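Ditrans,polycis-undecaprenyl-diphosphate synthase ((2E,6E)-farnesyl-diphosphate specific) (Acinetobacter baumannii, PDB 6ACS) probably condenses isopentenyl diphosphate units sequentially onto farnesyl diphosphate, with magnesium, to make undecaprenyl diphosphate, the lipid carrier precursor for cell-wall polysaccharides. Local coordinates at residues B[202-210]-B[220-231]; B[40-50]-B[88-97]. All coordinates share one frame; numbering follows the deposited sequence. Where two conformers were deposited one is given.

Of the four segments, 40-50 comes first along the chain, on helix 42-52, after strand 12-17. From it the chain passes through strand 56-61 and helix 71-95, and contact 2 closes that loop by setting residues 88-97 beside residues 40-50, just where the chain turns into edge strand 97-102. Contact 1 opens only much later, so the two follow in series and neither nest nor cross. It is a short closure: strand 205-208, outermost within the subunit, is met by helix 218-235 after a connection of nine residues. The two contacts meet through their helices: F221 and L225 of 220-231 pack on I45, C49 and H48 of 40-50, giving a continuous helical layer over the parallel sheet.

Contact 1 (B[202-210]-B[220-231]); sequences AYAELYFTD and EFDHALNVFSGR. With IPA (isopropyl alcohol), chain G.
This is a buried strand-to-helix packing at the subunit's outermost strand, beyond which the second subunit continues; E205, Y207 and T209 of the strand and its exit face R231, A224 and E220 of helix 218-235 in turn. The axes of 205-208 and 220-231 run 142° apart, closer to antiparallel than parallel. Y207 is the apolar centre. With its CG anti to the backbone N (chi1 179°), the ring is carried obliquely against the helix, its hydroxyl toward the E220 end, and A224 CB sits over one face, 3.7 Å from the ring centroid. V227 CG2 touches Y207 CE1 obliquely, 4.1 Å away. At the hydroxyl end, H223 comes in near the ring plane, and an isopropanol, probably from the crystallisation liquor, bridges the two residues: its O2 donates to Y207 OH and pairs with H223 NE2 at 3.2 Å. The helix thus covers the last strand in an alpha/beta fold of the cis-prenyltransferase family, in which strand 205-208 pairs in parallel with 183-186. R231, extended from CG to NE, passes the CD1 side of Y207 and delivers NH1 to the backbone O of L206 at 2.9 Å, from above the carbonyl plane. Its NH2 donates to a water that also accepts from F208 N, which ties the guanidinium to L206 directly and to F208 through water. R231 NH1 also makes a long salt bridge of 3.5 Å with E205 OE1. E205, predicted to bind magnesium, has a stronger partner for OE2 in R192 of the second subunit, while its CG rests on F228 CD1 at 4.0 Å. Beyond the strand, T209 OG1 donates to E220 OE1 over 2.6 Å, on the syn side of the carboxylate; T211 OG1 bonds E220 OE2.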
loop_
_atom_site.group_PDB
_atom_site.type_symbol
_atom_site.label_atom_id
_atom_site.label_comp_id
_atom_site.label_asym_id
_atom_site.label_seq_id
_atom_site.Cartn_x
_atom_site.Cartn_y
_atom_site.Cartn_z
ATOM N N ALA B 202 4.778 0.671 1.024
ATOM C CA ALA B 202 4.507 1.369 -0.230
ATOM C C ALA B 202 5.392 0.888 -1.361
ATOM O O ALA B 202 4.972 0.924 -2.526
ATOM C CB ALA B 202 4.716 2.869 -0.073
ATOM N N TYR B 203 6.625 0.475 -1.051
ATOM C CA TYR B 203 7.542 -0.025 -2.074
ATOM C C TYR B 203 7.944 -1.485 -1.848
ATOM O O TYR B 203 8.909 -1.959 -2.472
ATOM C CB TYR B 203 8.783 0.853 -2.154
ATOM C CG TYR B 203 8.496 2.243 -2.669
ATOM C CD1 TYR B 203 8.325 2.477 -4.025
ATOM C CD2 TYR B 203 8.385 3.313 -1.794
ATOM C CE1 TYR B 203 8.071 3.762 -4.503
ATOM C CE2 TYR B 203 8.130 4.589 -2.262
ATOM C CZ TYR B 203 7.983 4.804 -3.607
ATOM O OH TYR B 203 7.728 6.076 -4.055
ATOM N N ALA B 204 7.221 -2.213 -0.999
ATOM C CA ALA B 204 7.569 -3.606 -0.723
ATOM C C ALA B 204 7.334 -4.500 -1.936
ATOM O O ALA B 204 6.339 -4.349 -2.660
ATOM C CB ALA B 204 6.743 -4.154 0.445
ATOM N N GLU B 205 8.253 -5.444 -2.154
ATOM C CA GLU B 205 7.931 -6.572 -3.021
ATOM C C GLU B 205 6.879 -7.420 -2.336
ATOM O O GLU B 205 6.989 -7.713 -1.148
ATOM C CB GLU B 205 9.162 -7.440 -3.282
ATOM C CG GLU B 205 10.212 -6.750 -4.151
ATOM C CD GLU B 205 9.752 -6.676 -5.605
ATOM O OE1 GLU B 205 8.780 -7.385 -5.967
ATOM O OE2 GLU B 205 10.372 -5.931 -6.387
ATOM N N LEU B 206 5.888 -7.861 -3.097
ATOM C CA LEU B 206 4.759 -8.604 -2.556
ATOM C C LEU B 206 4.884 -10.049 -3.016
ATOM O O LEU B 206 5.014 -10.309 -4.213
ATOM C CB LEU B 206 3.440 -7.995 -3.025
ATOM C CG LEU B 206 3.324 -6.497 -2.707
ATOM C CD1 LEU B 206 2.005 -5.977 -3.217
ATOM C CD2 LEU B 206 3.463 -6.234 -1.183
ATOM N N TYR B 207 4.876 -10.979 -2.067
ATOM C CA TYR B 207 5.058 -12.394 -2.354
ATOM C C TYR B 207 3.821 -13.137 -1.880
ATOM O O TYR B 207 3.520 -13.131 -0.684
ATOM C CB TYR B 207 6.314 -12.917 -1.664
ATOM C CG TYR B 207 6.559 -14.388 -1.903
ATOM C CD1 TYR B 207 7.267 -14.810 -3.022
ATOM C CD2 TYR B 207 6.104 -15.349 -1.004
ATOM C CE1 TYR B 207 7.512 -16.143 -3.239
ATOM C CE2 TYR B 207 6.347 -16.692 -1.216
ATOM C CZ TYR B 207 7.046 -17.077 -2.341
ATOM O OH TYR B 207 7.297 -18.407 -2.573
ATOM N N PHE B 208 3.102 -13.758 -2.811
ATOM C CA PHE B 208 1.872 -14.472 -2.495
ATOM C C PHE B 208 2.092 -15.972 -2.649
ATOM O O PHE B 208 2.736 -16.412 -3.605
ATOM C CB PHE B 208 0.748 -14.002 -3.414
ATOM C CG PHE B 208 0.420 -12.537 -3.249
ATOM C CD1 PHE B 208 -0.344 -12.113 -2.188
ATOM C CD2 PHE B 208 0.934 -11.592 -4.127
ATOM C CE1 PHE B 208 -0.640 -10.750 -2.010
ATOM C CE2 PHE B 208 0.646 -10.232 -3.953
ATOM C CZ PHE B 208 -0.137 -9.820 -2.904
ATOM N N THR B 209 1.558 -16.754 -1.709
ATOM C CA THR B 209 1.637 -18.208 -1.801
ATOM C C THR B 209 0.304 -18.829 -1.422
ATOM O O THR B 209 -0.384 -18.339 -0.524
ATOM C CB THR B 209 2.757 -18.776 -0.908
ATOM O OG1 THR B 209 2.734 -20.205 -0.973
ATOM C CG2 THR B 209 2.624 -18.333 0.562
ATOM N N ASP B 210 -0.055 -19.921 -2.122
ATOM C CA ASP B 210 -1.234 -20.702 -1.768
ATOM C C ASP B 210 -1.052 -21.482 -0.475
ATOM O O ASP B 210 -2.049 -21.942 0.093
ATOM C CB ASP B 210 -1.584 -21.709 -2.874
ATOM C CG ASP B 210 -2.119 -21.055 -4.124
ATOM O OD1 ASP B 210 -2.369 -19.831 -4.107
ATOM O OD2 ASP B 210 -2.288 -21.782 -5.130
ATOM N N GLU B 220 10.112 -22.871 2.628
ATOM C CA GLU B 220 9.400 -21.967 1.730
ATOM C C GLU B 220 9.763 -20.521 2.005
ATOM O O GLU B 220 9.798 -19.703 1.074
ATOM C CB GLU B 220 7.877 -22.144 1.810
ATOM C CG GLU B 220 7.198 -21.262 0.743
ATOM C CD GLU B 220 5.724 -21.549 0.501
ATOM O OE1 GLU B 220 5.139 -20.902 -0.392
ATOM O OE2 GLU B 220 5.159 -22.421 1.179
ATOM N N PHE B 221 10.038 -20.183 3.264
ATOM C CA PHE B 221 10.544 -18.844 3.568
ATOM C C PHE B 221 11.867 -18.579 2.857
ATOM O O PHE B 221 12.081 -17.483 2.316
ATOM C CB PHE B 221 10.673 -18.677 5.085
ATOM C CG PHE B 221 11.075 -17.295 5.516
ATOM C CD1 PHE B 221 10.204 -16.231 5.338
ATOM C CD2 PHE B 221 12.280 -17.073 6.158
ATOM C CE1 PHE B 221 10.559 -14.940 5.747
ATOM C CE2 PHE B 221 12.645 -15.800 6.590
ATOM C CZ PHE B 221 11.777 -14.723 6.373
ATOM N N ASP B 222 12.773 -19.573 2.852
ATOM C CA ASP B 222 14.034 -19.435 2.125
ATOM C C ASP B 222 13.773 -19.208 0.648
ATOM O O ASP B 222 14.456 -18.405 -0.005
ATOM C CB ASP B 222 14.899 -20.695 2.274
ATOM C CG ASP B 222 15.382 -20.947 3.703
ATOM O OD1 ASP B 222 15.379 -20.021 4.536
ATOM O OD2 ASP B 222 15.752 -22.115 3.977
ATOM N N HIS B 223 12.812 -19.945 0.088
ATOM C CA HIS B 223 12.452 -19.737 -1.309
ATOM C C HIS B 223 11.948 -18.314 -1.538
ATOM O O HIS B 223 12.294 -17.681 -2.542
ATOM C CB HIS B 223 11.403 -20.769 -1.732
ATOM C CG HIS B 223 10.805 -20.516 -3.084
ATOM N ND1 HIS B 223 11.504 -20.693 -4.259
ATOM C CD2 HIS B 223 9.571 -20.086 -3.444
ATOM C CE1 HIS B 223 10.727 -20.391 -5.284
ATOM N NE2 HIS B 223 9.548 -20.014 -4.816
ATOM N N ALA B 224 11.109 -17.803 -0.633
ATOM C CA ALA B 224 10.584 -16.449 -0.807
ATOM C C ALA B 224 11.713 -15.421 -0.784
ATOM O O ALA B 224 11.707 -14.468 -1.572
ATOM C CB ALA B 224 9.558 -16.126 0.284
ATOM N N LEU B 225 12.679 -15.596 0.121
ATOM C CA LEU B 225 13.832 -14.694 0.159
ATOM C C LEU B 225 14.643 -14.790 -1.128
ATOM O O LEU B 225 15.154 -13.778 -1.631
ATOM C CB LEU B 225 14.702 -14.994 1.379
ATOM C CG LEU B 225 14.063 -14.724 2.739
ATOM C CD1 LEU B 225 14.993 -15.135 3.882
ATOM C CD2 LEU B 225 13.781 -13.259 2.856
ATOM N N ASN B 226 14.770 -15.998 -1.685
ATOM C CA ASN B 226 15.493 -16.153 -2.947
ATOM C C ASN B 226 14.757 -15.452 -4.096
ATOM O O ASN B 226 15.376 -14.791 -4.952
ATOM C CB ASN B 226 15.673 -17.642 -3.242
ATOM C CG ASN B 226 16.718 -17.898 -4.296
ATOM O OD1 ASN B 226 17.899 -17.634 -4.080
ATOM N ND2 ASN B 226 16.295 -18.401 -5.446
ATOM N N VAL B 227 13.433 -15.574 -4.117
ATOM C CA VAL B 227 12.630 -14.868 -5.118
ATOM C C VAL B 227 12.817 -13.363 -4.970
ATOM O O VAL B 227 12.996 -12.641 -5.960
ATOM C CB VAL B 227 11.151 -15.276 -5.000
ATOM C CG1 VAL B 227 10.264 -14.389 -5.894
ATOM C CG2 VAL B 227 10.980 -16.748 -5.397
ATOM N N PHE B 228 12.768 -12.872 -3.731
ATOM C CA PHE B 228 12.998 -11.457 -3.460
ATOM C C PHE B 228 14.333 -10.992 -4.021
ATOM O O PHE B 228 14.429 -9.925 -4.641
ATOM C CB PHE B 228 12.959 -11.201 -1.954
ATOM C CG PHE B 228 13.420 -9.825 -1.571
ATOM C CD1 PHE B 228 12.545 -8.751 -1.633
ATOM C CD2 PHE B 228 14.737 -9.597 -1.169
ATOM C CE1 PHE B 228 12.968 -7.473 -1.281
ATOM C CE2 PHE B 228 15.172 -8.322 -0.831
ATOM C CZ PHE B 228 14.273 -7.250 -0.885
ATOM N N SER B 229 15.389 -11.773 -3.796
ATOM C CA SER B 229 16.692 -11.355 -4.307
ATOM C C SER B 229 16.678 -11.238 -5.829
ATOM O O SER B 229 17.186 -10.253 -6.394
ATOM C CB SER B 229 17.779 -12.331 -3.856
ATOM O OG SER B 229 19.046 -11.904 -4.331
ATOM N N GLY B 230 16.097 -12.231 -6.511
ATOM C CA GLY B 230 16.032 -12.152 -7.968
ATOM C C GLY B 230 15.224 -10.958 -8.460
ATOM O O GLY B 230 15.565 -10.320 -9.465
ATOM N N ARG B 231 14.136 -10.634 -7.760
ATOM C CA ARG B 231 13.346 -9.481 -8.185
ATOM C C ARG B 231 14.102 -8.180 -7.975
ATOM O O ARG B 231 13.972 -7.245 -8.771
ATOM C CB ARG B 231 12.026 -9.437 -7.435
ATOM C CG ARG B 231 11.084 -10.560 -7.828
ATOM C CD ARG B 231 9.875 -10.429 -6.957
ATOM N NE ARG B 231 8.921 -11.513 -7.094
ATOM C CZ ARG B 231 7.856 -11.610 -6.311
ATOM N NH1 ARG B 231 7.658 -10.684 -5.367
ATOM N NH2 ARG B 231 7.014 -12.616 -6.460
HETATM C C1 IPA G . 7.836 -17.208 -7.196
HETATM C C2 IPA G . 6.508 -17.763 -6.699
HETATM C C3 IPA G . 5.585 -16.613 -6.310
HETATM O O2 IPA G . 6.746 -18.598 -5.587
HETATM O O HOH W 1 4.449 -13.718 -5.572
#

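Contact 2 (B[40-50]-B[88-97]); sequences NVLDPIVEHCV and QIPRMKKFNI
D43 lays its carboxylate over one face of the R91 guanidinium, the two planes 27° apart and D43 CG 3.2 Å above the guanidinium plane. No N-H of R91 points at D43 OD1, so this pairing, with OD1 3.2 Å from R91 NH2, is one of charge alone. In the guanidinium plane, R91 NH1 reaches E47 OE2 at 2.7 Å, nearly straight at 166°, on the anti side of that carboxylate, and NE donates to Q88 OE1 one turn back on its own helix; NH2 adds only a weak bond to E47 OE2. The bend at chi3 of R91 turns the guanidinium flat to D43. Q88 in turn gives NE2 to the syn lone pair of D43 OD1, 2.9 Å away. Further along, E47 CG lies over the face of the F95 ring. These E47 contacts hold for the conformer described; E47 has a second one. Near the sheet, I97 CD1 presses tightly on V46 CG1 at 3.4 Å and also meets V50 CG2. Helices 42-50 and 88-95 run nearly parallel, 19° apart, and M129 of strand 129-134 packs beneath V46 and V50. R91, itself fixed by Q88, offsets part of the charge of two acids, probably favouring their ionised forms, for E47 at least in this conformer, though a formal negative excess remains.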
loop_
_atom_site.group_PDB
_atom_site.type_symbol
_atom_site.label_atom_id
_atom_site.label_comp_id
_atom_site.label_asym_id
_atom_site.label_seq_id
_atom_site.Cartn_x
_atom_site.Cartn_y
_atom_site.Cartn_z
ATOM N N ASN B 40 5.099 -24.789 16.470
ATOM C CA ASN B 40 5.196 -23.352 16.259
ATOM C C ASN B 40 5.733 -23.100 14.853
ATOM O O ASN B 40 6.827 -23.562 14.513
ATOM C CB ASN B 40 6.097 -22.723 17.317
ATOM C CG ASN B 40 5.958 -21.218 17.382
ATOM O OD1 ASN B 40 5.660 -20.564 16.382
ATOM N ND2 ASN B 40 6.157 -20.659 18.571
ATOM N N VAL B 41 4.995 -22.330 14.056
ATOM C CA VAL B 41 5.404 -22.036 12.682
ATOM C C VAL B 41 6.361 -20.853 12.633
ATOM O O VAL B 41 7.280 -20.820 11.807
ATOM C CB VAL B 41 4.162 -21.798 11.795
ATOM C CG1 VAL B 41 4.567 -21.400 10.385
ATOM C CG2 VAL B 41 3.307 -23.051 11.745
ATOM N N LEU B 42 6.141 -19.859 13.499
ATOM C CA LEU B 42 6.876 -18.601 13.401
ATOM C C LEU B 42 8.323 -18.726 13.883
ATOM O O LEU B 42 9.196 -18.029 13.360
ATOM C CB LEU B 42 6.135 -17.507 14.175
ATOM C CG LEU B 42 6.636 -16.061 14.053
ATOM C CD1 LEU B 42 6.682 -15.651 12.588
ATOM C CD2 LEU B 42 5.728 -15.112 14.816
ATOM N N ASP B 43 8.602 -19.595 14.863
ATOM C CA ASP B 43 9.936 -19.629 15.468
ATOM C C ASP B 43 11.069 -19.891 14.477
ATOM O O ASP B 43 12.093 -19.184 14.548
ATOM C CB ASP B 43 9.960 -20.664 16.599
ATOM C CG ASP B 43 9.202 -20.206 17.824
ATOM O OD1 ASP B 43 8.898 -18.998 17.936
ATOM O OD2 ASP B 43 8.906 -21.069 18.676
ATOM N N PRO B 44 10.992 -20.888 13.579
ATOM C CA PRO B 44 12.088 -21.071 12.611
ATOM C C PRO B 44 12.265 -19.883 11.695
ATOM O O PRO B 44 13.394 -19.598 11.267
ATOM C CB PRO B 44 11.660 -22.314 11.814
ATOM C CG PRO B 44 10.617 -22.977 12.640
ATOM C CD PRO B 44 9.946 -21.915 13.424
ATOM N N ILE B 45 11.169 -19.175 11.399
ATOM C CA ILE B 45 11.221 -17.992 10.544
ATOM C C ILE B 45 11.971 -16.872 11.249
ATOM O O ILE B 45 12.847 -16.213 10.669
ATOM C CB ILE B 45 9.793 -17.551 10.174
ATOM C CG1 ILE B 45 9.025 -18.695 9.502
ATOM C CG2 ILE B 45 9.801 -16.244 9.356
ATOM C CD1 ILE B 45 9.661 -19.242 8.312
ATOM N N VAL B 46 11.615 -16.630 12.513
ATOM C CA VAL B 46 12.316 -15.637 13.316
ATOM C C VAL B 46 13.806 -15.947 13.367
ATOM O O VAL B 46 14.659 -15.057 13.206
ATOM C CB VAL B 46 11.706 -15.583 14.727
ATOM C CG1 VAL B 46 12.557 -14.722 15.626
ATOM C CG2 VAL B 46 10.257 -15.087 14.664
ATOM N N GLU B 47 14.142 -17.214 13.629
ATOM C CA GLU B 47 15.554 -17.594 13.717
ATOM C C GLU B 47 16.277 -17.414 12.386
ATOM O O GLU B 47 17.445 -17.002 12.358
ATOM C CB GLU B 47 15.687 -19.033 14.226
ATOM C CG GLU B 47 15.106 -19.165 15.644
ATOM C CD GLU B 47 15.006 -20.591 16.153
ATOM O OE1 GLU B 47 15.795 -21.444 15.709
ATOM O OE2 GLU B 47 14.130 -20.851 17.010
ATOM N N HIS B 48 15.598 -17.684 11.266
ATOM C CA HIS B 48 16.255 -17.460 9.983
ATOM C C HIS B 48 16.500 -15.972 9.753
ATOM O O HIS B 48 17.549 -15.576 9.222
ATOM C CB HIS B 48 15.429 -18.058 8.841
ATOM C CG HIS B 48 16.157 -18.082 7.532
ATOM N ND1 HIS B 48 17.249 -18.892 7.306
ATOM C CD2 HIS B 48 15.973 -17.371 6.394
ATOM C CE1 HIS B 48 17.686 -18.705 6.071
ATOM N NE2 HIS B 48 16.934 -17.783 5.499
ATOM N N CYS B 49 15.537 -15.130 10.145
ATOM C CA CYS B 49 15.735 -13.692 9.998
ATOM C C CYS B 49 16.948 -13.233 10.796
ATOM O O CYS B 49 17.755 -12.435 10.309
ATOM C CB CYS B 49 14.478 -12.933 10.430
ATOM S SG CYS B 49 13.117 -13.107 9.241
ATOM N N VAL B 50 17.075 -13.706 12.038
ATOM C CA VAL B 50 18.213 -13.300 12.859
ATOM C C VAL B 50 19.520 -13.782 12.241
ATOM O O VAL B 50 20.507 -13.037 12.180
ATOM C CB VAL B 50 18.059 -13.844 14.290
ATOM C CG1 VAL B 50 19.397 -13.798 15.009
ATOM C CG2 VAL B 50 17.009 -13.066 15.055
ATOM N N GLN B 88 7.491 -16.536 24.542
ATOM C CA GLN B 88 8.499 -16.005 23.633
ATOM C C GLN B 88 9.552 -15.130 24.307
ATOM O O GLN B 88 10.665 -15.016 23.779
ATOM C CB GLN B 88 7.824 -15.223 22.501
ATOM C CG GLN B 88 7.096 -16.113 21.499
ATOM C CD GLN B 88 8.048 -17.004 20.711
ATOM O OE1 GLN B 88 9.183 -16.621 20.428
ATOM N NE2 GLN B 88 7.592 -18.204 20.367
ATOM N N ILE B 89 9.231 -14.483 25.435
ATOM C CA ILE B 89 10.214 -13.592 26.072
ATOM C C ILE B 89 11.598 -14.240 26.227
ATOM O O ILE B 89 12.597 -13.613 25.837
ATOM C CB ILE B 89 9.655 -13.040 27.392
ATOM C CG1 ILE B 89 8.546 -12.025 27.100
ATOM C CG2 ILE B 89 10.765 -12.417 28.223
ATOM C CD1 ILE B 89 7.736 -11.623 28.308
ATOM N N PRO B 90 11.733 -15.463 26.767
ATOM C CA PRO B 90 13.084 -16.043 26.897
ATOM C C PRO B 90 13.776 -16.285 25.567
ATOM O O PRO B 90 15.000 -16.125 25.477
ATOM C CB PRO B 90 12.829 -17.366 27.637
ATOM C CG PRO B 90 11.518 -17.191 28.304
ATOM C CD PRO B 90 10.715 -16.346 27.366
ATOM N N ARG B 91 13.028 -16.664 24.528
ATOM C CA ARG B 91 13.629 -16.814 23.206
ATOM C C ARG B 91 14.137 -15.476 22.685
ATOM O O ARG B 91 15.206 -15.400 22.061
ATOM C CB ARG B 91 12.618 -17.426 22.234
ATOM C CG ARG B 91 12.372 -18.919 22.442
ATOM C CD ARG B 91 11.286 -19.440 21.511
ATOM N NE ARG B 91 11.325 -18.780 20.209
ATOM C CZ ARG B 91 12.081 -19.177 19.191
ATOM N NH1 ARG B 91 12.868 -20.238 19.325
ATOM N NH2 ARG B 91 12.053 -18.514 18.042
ATOM N N MET B 92 13.376 -14.407 22.936
ATOM C CA MET B 92 13.807 -13.080 22.524
ATOM C C MET B 92 15.115 -12.710 23.197
ATOM O O MET B 92 16.012 -12.140 22.567
ATOM C CB MET B 92 12.725 -12.065 22.874
ATOM C CG MET B 92 11.392 -12.346 22.220
ATOM S SD MET B 92 11.476 -12.374 20.416
ATOM C CE MET B 92 11.248 -14.113 20.048
ATOM N N LYS B 93 15.244 -13.039 24.481
ATOM C CA LYS B 93 16.513 -12.819 25.165
ATOM C C LYS B 93 17.629 -13.642 24.528
ATOM O O LYS B 93 18.729 -13.136 24.281
ATOM C CB LYS B 93 16.351 -13.149 26.647
ATOM C CG LYS B 93 15.411 -12.182 27.363
ATOM C CD LYS B 93 15.328 -12.460 28.856
ATOM C CE LYS B 93 14.683 -11.296 29.600
ATOM N NZ LYS B 93 14.375 -11.640 31.019
ATOM N N LYS B 94 17.353 -14.918 24.241
ATOM C CA LYS B 94 18.370 -15.800 23.670
ATOM C C LYS B 94 18.912 -15.273 22.345
ATOM O O LYS B 94 20.119 -15.352 22.085
ATOM C CB LYS B 94 17.804 -17.204 23.471
ATOM C CG LYS B 94 18.789 -18.160 22.804
ATOM C CD LYS B 94 18.188 -19.539 22.562
ATOM C CE LYS B 94 19.181 -20.452 21.849
ATOM N NZ LYS B 94 18.633 -21.817 21.614
ATOM N N PHE B 95 18.040 -14.750 21.479
ATOM C CA PHE B 95 18.473 -14.331 20.151
ATOM C C PHE B 95 18.699 -12.824 20.031
ATOM O O PHE B 95 18.961 -12.341 18.926
ATOM C CB PHE B 95 17.463 -14.794 19.097
ATOM C CG PHE B 95 17.435 -16.285 18.900
ATOM C CD1 PHE B 95 18.355 -16.906 18.071
ATOM C CD2 PHE B 95 16.485 -17.065 19.545
ATOM C CE1 PHE B 95 18.334 -18.278 17.890
ATOM C CE2 PHE B 95 16.456 -18.438 19.367
ATOM C CZ PHE B 95 17.382 -19.045 18.537
ATOM N N ASN B 96 18.638 -12.085 21.140
ATOM C CA ASN B 96 18.872 -10.638 21.151
ATOM C C ASN B 96 17.876 -9.918 20.233
ATOM O O ASN B 96 18.244 -9.052 19.430
ATOM C CB ASN B 96 20.318 -10.309 20.771
ATOM C CG ASN B 96 20.732 -8.908 21.197
ATOM O OD1 ASN B 96 21.334 -8.163 20.423
ATOM N ND2 ASN B 96 20.406 -8.544 22.431
ATOM N N ILE B 97 16.599 -10.282 20.379
ATOM C CA ILE B 97 15.489 -9.727 19.604
ATOM C C ILE B 97 14.668 -8.824 20.512
ATOM O O ILE B 97 14.364 -9.197 21.649
ATOM C CB ILE B 97 14.574 -10.825 19.045
ATOM C CG1 ILE B 97 15.341 -11.758 18.122
ATOM C CG2 ILE B 97 13.373 -10.200 18.286
ATOM C CD1 ILE B 97 14.574 -13.012 17.832
#